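Local coordinates for protein acyl-CoA dehydrogenase (Mycobacterium thermoresistibile, PDB 3NF4) that probably catalyses the FAD-dependent alpha,beta-dehydrogenation of acyl-CoA thioesters to trans-2-enoyl-CoA, at residues A246-R251 with R318-Q323. Numbering follows the deposited sequence.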
loop_
_atom_site.group_PDB
_atom_site.type_symbol
_atom_site.label_atom_id
_atom_site.label_comp_id
_atom_site.label_asym_id
_atom_site.label_seq_id
_atom_site.Cartn_x
_atom_site.Cartn_y
_atom_site.Cartn_z
ATOM N N ALA A 246 -4.602 0.995 -32.095
ATOM C CA ALA A 246 -4.216 -0.324 -31.586
ATOM C C ALA A 246 -4.020 -0.407 -30.034
ATOM O O ALA A 246 -3.936 -1.505 -29.485
ATOM C CB ALA A 246 -2.990 -0.816 -32.317
ATOM N N LEU A 247 -3.989 0.743 -29.346
ATOM C CA LEU A 247 -3.605 0.820 -27.908
ATOM C C LEU A 247 -4.543 0.009 -27.007
ATOM O O LEU A 247 -4.080 -0.816 -26.187
ATOM C CB LEU A 247 -3.517 2.284 -27.409
ATOM C CG LEU A 247 -2.423 3.224 -27.965
ATOM C CD1 LEU A 247 -2.622 4.677 -27.517
ATOM C CD2 LEU A 247 -1.007 2.750 -27.628
ATOM N N ASP A 248 -5.848 0.246 -27.179
ATOM C CA ASP A 248 -6.899 -0.430 -26.425
ATOM C C ASP A 248 -6.772 -1.964 -26.485
ATOM O O ASP A 248 -6.841 -2.647 -25.440
ATOM C CB ASP A 248 -8.285 0.043 -26.895
ATOM C CG ASP A 248 -8.596 1.503 -26.483
ATOM O OD1 ASP A 248 -7.724 2.176 -25.895
ATOM O OD2 ASP A 248 -9.732 1.991 -26.745
ATOM N N SER A 249 -6.544 -2.490 -27.692
ATOM C CA SER A 249 -6.410 -3.940 -27.898
ATOM C C SER A 249 -5.154 -4.528 -27.279
ATOM O O SER A 249 -5.204 -5.596 -26.690
ATOM C CB SER A 249 -6.437 -4.303 -29.392
ATOM O OG SER A 249 -7.710 -4.012 -29.934
ATOM N N GLY A 250 -4.028 -3.844 -27.442
ATOM C CA GLY A 250 -2.776 -4.320 -26.875
ATOM C C GLY A 250 -2.768 -4.311 -25.351
ATOM O O GLY A 250 -2.228 -5.232 -24.711
ATOM N N ARG A 251 -3.360 -3.276 -24.768
ATOM C CA ARG A 251 -3.402 -3.167 -23.325
ATOM C C ARG A 251 -4.212 -4.333 -22.691
ATOM O O ARG A 251 -3.800 -4.850 -21.667
ATOM C CB ARG A 251 -3.877 -1.762 -22.884
ATOM C CG ARG A 251 -2.917 -0.626 -23.289
ATOM C CD ARG A 251 -3.554 0.795 -23.202
ATOM N NE ARG A 251 -2.519 1.844 -23.271
ATOM C CZ ARG A 251 -2.722 3.148 -23.527
ATOM N NH1 ARG A 251 -3.936 3.623 -23.742
ATOM N NH2 ARG A 251 -1.684 3.990 -23.566
ATOM N N ARG A 318 -18.933 -0.943 -27.875
ATOM C CA ARG A 318 -19.001 0.274 -27.048
ATOM C C ARG A 318 -17.624 0.857 -26.654
ATOM O O ARG A 318 -16.606 0.186 -26.818
ATOM C CB ARG A 318 -19.856 -0.002 -25.814
ATOM C CG ARG A 318 -21.341 -0.120 -26.163
ATOM C CD ARG A 318 -22.086 -0.939 -25.138
ATOM N NE ARG A 318 -22.258 -0.226 -23.879
ATOM C CZ ARG A 318 -23.054 -0.644 -22.903
ATOM N NH1 ARG A 318 -23.727 -1.783 -23.053
ATOM N NH2 ARG A 318 -23.174 0.063 -21.783
ATOM N N PRO A 319 -17.586 2.120 -26.170
ATOM C CA PRO A 319 -16.312 2.693 -25.698
ATOM C C PRO A 319 -15.681 1.873 -24.552
ATOM O O PRO A 319 -16.381 1.463 -23.633
ATOM C CB PRO A 319 -16.715 4.096 -25.202
ATOM C CG PRO A 319 -18.233 4.101 -25.161
ATOM C CD PRO A 319 -18.660 3.134 -26.193
ATOM N N TYR A 320 -14.380 1.619 -24.630
ATOM C CA TYR A 320 -13.717 0.755 -23.643
ATOM C C TYR A 320 -12.250 1.165 -23.325
ATOM O O TYR A 320 -11.482 0.407 -22.749
ATOM C CB TYR A 320 -13.841 -0.725 -24.038
ATOM C CG TYR A 320 -12.965 -1.132 -25.183
ATOM C CD1 TYR A 320 -13.246 -0.719 -26.482
ATOM C CD2 TYR A 320 -11.854 -1.938 -24.974
ATOM C CE1 TYR A 320 -12.450 -1.087 -27.538
ATOM C CE2 TYR A 320 -11.042 -2.318 -26.029
ATOM C CZ TYR A 320 -11.347 -1.890 -27.311
ATOM O OH TYR A 320 -10.547 -2.258 -28.375
ATOM N N SER A 321 -11.911 2.391 -23.697
ATOM C CA SER A 321 -10.583 2.954 -23.546
ATOM C C SER A 321 -10.133 3.123 -22.084
ATOM O O SER A 321 -9.071 2.624 -21.723
ATOM C CB SER A 321 -10.542 4.303 -24.248
ATOM O OG SER A 321 -9.436 4.350 -25.119
ATOM N N GLN A 322 -10.924 3.834 -21.269
ATOM C CA GLN A 322 -10.642 3.994 -19.850
ATOM C C GLN A 322 -10.473 2.625 -19.184
ATOM O O GLN A 322 -9.524 2.404 -18.433
ATOM C CB GLN A 322 -11.772 4.740 -19.113
ATOM C CG GLN A 322 -11.775 6.271 -19.184
ATOM C CD GLN A 322 -10.597 6.956 -18.452
ATOM O OE1 GLN A 322 -9.474 7.025 -18.987
ATOM N NE2 GLN A 322 -10.869 7.508 -17.258
ATOM N N GLN A 323 -11.404 1.722 -19.493
ATOM C CA GLN A 323 -11.515 0.441 -18.832
ATOM C C GLN A 323 -10.377 -0.493 -19.216
ATOM O O GLN A 323 -9.953 -1.343 -18.402
ATOM C CB GLN A 323 -12.897 -0.170 -19.081
ATOM C CG GLN A 323 -14.045 0.691 -18.494
ATOM C CD GLN A 323 -14.710 1.657 -19.483
ATOM O OE1 GLN A 323 -14.203 1.923 -20.586
ATOM N NE2 GLN A 323 -15.876 2.185 -19.084
HETATM O O HOH W 1 -12.861 2.646 -27.048
#
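Asp-248 OD2 is approached by Ser-321 OG at 2.9 Å and by a bridging water at 3.2 Å, where helix 247-274, near its first residues, meets the N-terminal end of helix 321-346 in the C-terminal all-helical domain of the acyl-CoA dehydrogenase fold. Ser-321 OG is equally near the other carboxylate oxygen, 2.9 Å from Asp-248 OD1. The water donates to Asp-248 OD2 and accepts from the backbone N of Tyr-320 at 3.0 Å, tying the acid to the residue in the N-cap position of helix 321-346. Asp suits this place: its short side chain, with CG anti to its own carbonyl carbon (chi1 -70°), carries the negative charge across to the start of the other helix, where the helix dipole would probably favour it.

The ring of Tyr-320 lies against Asp-248. Its chi1 of 74° sets CG between the backbone N and the carbonyl carbon, and the ring runs back toward helix 247-274. Asp-248 CB rests on the phenol end, 3.6 Å from Tyr-320 CZ, while Asp-248 OD2 stands 4.1 Å above the ring plane, displaced toward the rim. An aromatic residue serves well here because it offers a broad surface to the methylene and carries a hydroxyl close to the polar Ser-249.

Arg-314 NH1, on helix 289-315, makes weak hydrogen bonds to Tyr-320 OH and Ser-249 OG, linking a third helix to the pair. Ahead of helix 321-346, Arg-318 NH2 forms a salt bridge with Asp-12 OD1 of a second subunit, so this turn also takes part in the tetramer. The FAD is about 14 Å from the Ser-249 side chain, whose OG lies 3.7 Å from Tyr-320 OH.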